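Local coordinates for protein TssK (Serratia sp. FS14, PDB 5Y0E) that probably forms part of the baseplate of the bacterial type VI secretion system, assembling as a trimer, at residues Met190-Asn204 against Val248-Leu262. Numbering follows the deposited sequence.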
loop_
_atom_site.group_PDB
_atom_site.type_symbol
_atom_site.label_atom_id
_atom_site.label_comp_id
_atom_site.label_asym_id
_atom_site.label_seq_id
_atom_site.Cartn_x
_atom_site.Cartn_y
_atom_site.Cartn_z
ATOM N N MET A 190 6.612 16.432 -2.951
ATOM C CA MET A 190 7.345 15.782 -1.882
ATOM C C MET A 190 7.757 14.392 -2.312
ATOM O O MET A 190 6.973 13.668 -2.921
ATOM C CB MET A 190 6.515 15.680 -0.620
ATOM C CG MET A 190 6.270 16.991 0.080
ATOM S SD MET A 190 7.751 17.907 0.389
ATOM C CE MET A 190 8.429 16.943 1.700
ATOM N N LEU A 191 8.994 14.022 -2.013
ATOM C CA LEU A 191 9.412 12.653 -2.256
ATOM C C LEU A 191 9.242 11.769 -1.043
ATOM O O LEU A 191 9.177 10.559 -1.193
ATOM C CB LEU A 191 10.865 12.598 -2.728
ATOM C CG LEU A 191 10.964 13.085 -4.160
ATOM C CD1 LEU A 191 12.374 13.096 -4.639
ATOM C CD2 LEU A 191 10.108 12.255 -5.064
ATOM N N ASN A 192 9.138 12.334 0.145
ATOM C CA ASN A 192 8.855 11.557 1.331
ATOM C C ASN A 192 7.744 12.239 2.107
ATOM O O ASN A 192 7.880 13.394 2.500
ATOM C CB ASN A 192 10.105 11.417 2.180
ATOM C CG ASN A 192 9.897 10.535 3.371
ATOM O OD1 ASN A 192 8.938 9.811 3.450
ATOM N ND2 ASN A 192 10.797 10.609 4.311
ATOM N N CYS A 193 6.665 11.513 2.354
ATOM C CA CYS A 193 5.599 12.047 3.177
ATOM C C CYS A 193 6.121 12.560 4.501
ATOM O O CYS A 193 5.588 13.526 5.047
ATOM C CB CYS A 193 4.525 10.983 3.416
ATOM S SG CYS A 193 3.488 10.632 1.998
ATOM N N GLN A 194 7.163 11.950 5.028
ATOM C CA GLN A 194 7.641 12.380 6.328
ATOM C C GLN A 194 8.420 13.680 6.278
ATOM O O GLN A 194 8.754 14.211 7.330
ATOM C CB GLN A 194 8.477 11.277 6.945
ATOM C CG GLN A 194 7.694 10.004 7.166
ATOM C CD GLN A 194 6.759 10.092 8.352
ATOM O OE1 GLN A 194 7.140 10.571 9.406
ATOM N NE2 GLN A 194 5.535 9.617 8.188
ATOM N N GLY A 195 8.694 14.215 5.098
ATOM C CA GLY A 195 9.345 15.502 5.015
ATOM C C GLY A 195 8.427 16.698 5.100
ATOM O O GLY A 195 8.898 17.831 5.057
ATOM N N ASN A 196 7.129 16.483 5.209
ATOM C CA ASN A 196 6.183 17.564 5.177
ATOM C C ASN A 196 5.218 17.412 6.342
ATOM O O ASN A 196 4.607 16.355 6.503
ATOM C CB ASN A 196 5.406 17.584 3.865
ATOM C CG ASN A 196 4.325 18.626 3.863
ATOM O OD1 ASN A 196 3.181 18.363 4.227
ATOM N ND2 ASN A 196 4.692 19.829 3.491
ATOM N N PRO A 197 5.027 18.449 7.141
ATOM C CA PRO A 197 4.119 18.322 8.290
ATOM C C PRO A 197 2.669 18.094 7.911
ATOM O O PRO A 197 1.949 17.417 8.645
ATOM C CB PRO A 197 4.307 19.652 9.021
ATOM C CG PRO A 197 4.803 20.587 7.956
ATOM C CD PRO A 197 5.655 19.769 7.054
ATOM N N VAL A 198 2.205 18.624 6.797
ATOM C CA VAL A 198 0.796 18.475 6.495
ATOM C C VAL A 198 0.485 17.035 6.133
ATOM O O VAL A 198 -0.465 16.441 6.644
ATOM C CB VAL A 198 0.372 19.445 5.380
ATOM C CG1 VAL A 198 -1.096 19.265 5.076
ATOM C CG2 VAL A 198 0.644 20.858 5.799
ATOM N N LEU A 199 1.285 16.447 5.248
ATOM C CA LEU A 199 1.148 15.024 4.975
ATOM C C LEU A 199 1.206 14.198 6.253
ATOM O O LEU A 199 0.406 13.283 6.442
ATOM C CB LEU A 199 2.219 14.569 3.984
ATOM C CG LEU A 199 2.143 15.190 2.588
ATOM C CD1 LEU A 199 3.243 14.676 1.712
ATOM C CD2 LEU A 199 0.816 14.958 1.934
ATOM N N LYS A 200 2.116 14.519 7.161
ATOM C CA LYS A 200 2.219 13.693 8.356
ATOM C C LYS A 200 0.932 13.720 9.155
ATOM O O LYS A 200 0.518 12.701 9.705
ATOM C CB LYS A 200 3.385 14.128 9.243
ATOM C CG LYS A 200 4.761 13.793 8.719
ATOM C CD LYS A 200 5.803 13.984 9.791
ATOM C CE LYS A 200 5.607 13.026 10.956
ATOM N NZ LYS A 200 6.607 13.206 12.046
ATOM N N THR A 201 0.284 14.871 9.239
ATOM C CA THR A 201 -0.924 14.917 10.040
ATOM C C THR A 201 -2.114 14.281 9.324
ATOM O O THR A 201 -2.993 13.748 9.982
ATOM C CB THR A 201 -1.217 16.360 10.460
ATOM O OG1 THR A 201 -1.143 17.202 9.328
ATOM C CG2 THR A 201 -0.179 16.839 11.451
ATOM N N PHE A 202 -2.160 14.306 7.999
ATOM C CA PHE A 202 -3.119 13.468 7.291
ATOM C C PHE A 202 -3.034 12.030 7.773
ATOM O O PHE A 202 -4.045 11.409 8.110
ATOM C CB PHE A 202 -2.870 13.502 5.787
ATOM C CG PHE A 202 -3.278 14.764 5.125
ATOM C CD1 PHE A 202 -4.354 15.495 5.583
ATOM C CD2 PHE A 202 -2.605 15.220 4.019
ATOM C CE1 PHE A 202 -4.734 16.649 4.952
ATOM C CE2 PHE A 202 -2.984 16.391 3.399
ATOM C CZ PHE A 202 -4.042 17.094 3.866
ATOM N N ILE A 203 -1.819 11.486 7.814
ATOM C CA ILE A 203 -1.652 10.116 8.265
ATOM C C ILE A 203 -2.084 9.986 9.712
ATOM O O ILE A 203 -2.842 9.088 10.079
ATOM C CB ILE A 203 -0.198 9.664 8.078
ATOM C CG1 ILE A 203 0.177 9.670 6.608
ATOM C CG2 ILE A 203 0.019 8.300 8.674
ATOM C CD1 ILE A 203 1.657 9.365 6.406
ATOM N N ASN A 204 -1.616 10.889 10.551
ATOM C CA ASN A 204 -1.889 10.750 11.963
ATOM C C ASN A 204 -3.370 10.931 12.253
ATOM O O ASN A 204 -3.939 10.210 13.076
ATOM C CB ASN A 204 -1.019 11.731 12.736
ATOM C CG ASN A 204 -1.196 11.619 14.205
ATOM O OD1 ASN A 204 -0.980 10.575 14.811
ATOM N ND2 ASN A 204 -1.601 12.703 14.799
ATOM N N VAL A 248 -2.493 1.947 7.511
ATOM C CA VAL A 248 -2.094 3.278 7.929
ATOM C C VAL A 248 -1.028 3.183 8.998
ATOM O O VAL A 248 -0.119 4.011 9.042
ATOM C CB VAL A 248 -3.316 4.109 8.385
ATOM C CG1 VAL A 248 -3.732 3.804 9.789
ATOM C CG2 VAL A 248 -3.039 5.577 8.275
ATOM N N SER A 249 -1.089 2.151 9.834
ATOM C CA SER A 249 -0.008 1.892 10.777
ATOM C C SER A 249 1.326 1.756 10.064
ATOM O O SER A 249 2.328 2.333 10.477
ATOM C CB SER A 249 -0.295 0.622 11.555
ATOM O OG SER A 249 0.578 0.543 12.638
ATOM N N HIS A 250 1.358 0.977 9.001
ATOM C CA HIS A 250 2.581 0.867 8.235
ATOM C C HIS A 250 3.016 2.228 7.718
ATOM O O HIS A 250 4.182 2.605 7.832
ATOM C CB HIS A 250 2.383 -0.113 7.087
ATOM C CG HIS A 250 3.651 -0.508 6.414
ATOM N ND1 HIS A 250 4.569 -1.351 6.999
ATOM C CD2 HIS A 250 4.167 -0.158 5.218
ATOM C CE1 HIS A 250 5.586 -1.517 6.180
ATOM N NE2 HIS A 250 5.371 -0.796 5.095
ATOM N N ALA A 251 2.081 2.983 7.144
ATOM C CA ALA A 251 2.400 4.319 6.660
ATOM C C ALA A 251 2.932 5.192 7.778
ATOM O O ALA A 251 3.923 5.901 7.613
ATOM C CB ALA A 251 1.160 4.947 6.037
ATOM N N TYR A 252 2.291 5.135 8.928
ATOM C CA TYR A 252 2.668 5.983 10.041
ATOM C C TYR A 252 4.076 5.693 10.519
ATOM O O TYR A 252 4.777 6.596 10.966
ATOM C CB TYR A 252 1.660 5.770 11.156
ATOM C CG TYR A 252 1.902 6.498 12.433
ATOM C CD1 TYR A 252 1.529 7.817 12.571
ATOM C CD2 TYR A 252 2.434 5.846 13.535
ATOM C CE1 TYR A 252 1.709 8.484 13.743
ATOM C CE2 TYR A 252 2.617 6.509 14.718
ATOM C CZ TYR A 252 2.249 7.835 14.810
ATOM O OH TYR A 252 2.422 8.521 15.973
ATOM N N HIS A 253 4.508 4.451 10.440
ATOM C CA HIS A 253 5.809 4.098 10.968
ATOM C C HIS A 253 6.917 4.120 9.932
ATOM O O HIS A 253 8.081 4.203 10.310
ATOM C CB HIS A 253 5.739 2.737 11.629
ATOM C CG HIS A 253 5.115 2.760 12.982
ATOM N ND1 HIS A 253 3.887 2.206 13.245
ATOM C CD2 HIS A 253 5.548 3.274 14.153
ATOM C CE1 HIS A 253 3.596 2.363 14.522
ATOM N NE2 HIS A 253 4.586 3.013 15.094
ATOM N N LEU A 254 6.595 4.086 8.649
ATOM C CA LEU A 254 7.634 4.105 7.637
ATOM C C LEU A 254 8.455 5.374 7.742
ATOM O O LEU A 254 7.921 6.466 7.912
ATOM C CB LEU A 254 7.026 4.011 6.251
ATOM C CG LEU A 254 6.679 2.648 5.689
ATOM C CD1 LEU A 254 6.067 2.800 4.329
ATOM C CD2 LEU A 254 7.910 1.842 5.584
ATOM N N ASP A 255 9.768 5.225 7.677
ATOM C CA ASP A 255 10.645 6.384 7.622
ATOM C C ASP A 255 10.620 7.057 6.269
ATOM O O ASP A 255 10.955 8.233 6.169
ATOM C CB ASP A 255 12.082 5.985 7.937
ATOM C CG ASP A 255 12.319 5.847 9.385
ATOM O OD1 ASP A 255 11.456 6.273 10.158
ATOM O OD2 ASP A 255 13.375 5.338 9.758
ATOM N N HIS A 256 10.266 6.329 5.230
ATOM C CA HIS A 256 10.274 6.873 3.893
ATOM C C HIS A 256 9.087 6.322 3.122
ATOM O O HIS A 256 8.916 5.105 3.033
ATOM C CB HIS A 256 11.583 6.540 3.206
ATOM C CG HIS A 256 11.677 7.063 1.820
ATOM N ND1 HIS A 256 11.022 6.477 0.762
ATOM C CD2 HIS A 256 12.345 8.119 1.311
ATOM C CE1 HIS A 256 11.289 7.145 -0.342
ATOM N NE2 HIS A 256 12.098 8.139 -0.037
ATOM N N LEU A 257 8.264 7.217 2.582
ATOM C CA LEU A 257 7.057 6.818 1.866
ATOM C C LEU A 257 6.693 7.888 0.851
ATOM O O LEU A 257 6.426 9.027 1.230
ATOM C CB LEU A 257 5.919 6.583 2.846
ATOM C CG LEU A 257 4.532 6.389 2.265
ATOM C CD1 LEU A 257 4.438 5.019 1.639
ATOM C CD2 LEU A 257 3.500 6.536 3.335
ATOM N N HIS A 258 6.695 7.521 -0.422
ATOM C CA HIS A 258 6.331 8.449 -1.477
ATOM C C HIS A 258 4.821 8.717 -1.471
ATOM O O HIS A 258 4.022 7.790 -1.312
ATOM C CB HIS A 258 6.770 7.891 -2.832
ATOM C CG HIS A 258 6.620 8.839 -3.985
ATOM N ND1 HIS A 258 5.420 9.409 -4.340
ATOM C CD2 HIS A 258 7.517 9.271 -4.898
ATOM C CE1 HIS A 258 5.584 10.160 -5.408
ATOM N NE2 HIS A 258 6.850 10.100 -5.763
ATOM N N PRO A 259 4.415 9.978 -1.646
ATOM C CA PRO A 259 2.986 10.340 -1.612
ATOM C C PRO A 259 2.110 9.613 -2.604
ATOM O O PRO A 259 0.949 9.350 -2.307
ATOM C CB PRO A 259 3.013 11.838 -1.936
ATOM C CG PRO A 259 4.334 12.285 -1.491
ATOM C CD PRO A 259 5.285 11.160 -1.636
ATOM N N GLU A 260 2.618 9.300 -3.781
ATOM C CA GLU A 260 1.782 8.644 -4.756
ATOM C C GLU A 260 1.364 7.282 -4.268
ATOM O O GLU A 260 0.249 6.838 -4.531
ATOM C CB GLU A 260 2.506 8.558 -6.079
ATOM C CG GLU A 260 1.731 7.822 -7.126
ATOM C CD GLU A 260 2.019 6.313 -7.146
ATOM O OE1 GLU A 260 3.143 5.883 -6.800
ATOM O OE2 GLU A 260 1.117 5.560 -7.506
ATOM N N ARG A 261 2.223 6.621 -3.523
ATOM C CA ARG A 261 1.857 5.325 -3.015
ATOM C C ARG A 261 0.764 5.456 -1.970
ATOM O O ARG A 261 -0.209 4.699 -1.971
ATOM C CB ARG A 261 3.112 4.650 -2.473
ATOM C CG ARG A 261 2.921 3.272 -1.967
ATOM C CD ARG A 261 4.172 2.792 -1.296
ATOM N NE ARG A 261 3.987 1.463 -0.751
ATOM C CZ ARG A 261 4.735 0.946 0.200
ATOM N NH1 ARG A 261 5.723 1.644 0.696
ATOM N NH2 ARG A 261 4.482 -0.260 0.653
ATOM N N LEU A 262 0.884 6.441 -1.102
ATOM C CA LEU A 262 -0.137 6.646 -0.094
ATOM C C LEU A 262 -1.470 7.033 -0.717
ATOM O O LEU A 262 -2.529 6.614 -0.244
ATOM C CB LEU A 262 0.329 7.711 0.868
ATOM C CG LEU A 262 -0.605 7.998 2.017
ATOM C CD1 LEU A 262 -0.632 6.876 3.019
ATOM C CD2 LEU A 262 -0.121 9.250 2.638
HETATM O O HOH W 1 4.253 9.367 10.204
#
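OD1 of N192 takes two backbone N-H groups from opposite faces of its amide plane: L257 N across the contact at 2.8 Å, and Q194 N, which closes an Asx turn. With CG anti to the backbone N (chi1 -176°), the amide reaches over H256 CA, and ND2 donates to a lone pair of D255 O at 3.0 Å. C193 N then meets L257 O almost head-on at 2.7 Å, so side chain and backbone together pin the 254-258 linker. This linker joins helices 229-253 and 259-273 of the helical domain, and residues 190-196 lead into helix 197-222 beside it; the segments 197-204 and 248-253 of these helices run roughly antiparallel (149°), their axes 9.7 Å apart at closest approach. I203 is a knob in a hole formed by V248, A251, Y252 and L262: its CG2 lies 3.8 Å from Y252 CA, while CG1 leans on L262 CD2. C193 SG packs between the P259 ring and L262 CD2, 3.9 Å from the latter. The N204 amide lies alongside the Y252 ring, planes 25° apart, with N204 OD1 3.6 Å from Y252 CE1. H258 caps helix 259-273 through ND1, which accepts from E260 N, and its NE2 hydrogen-bonds to C41 O.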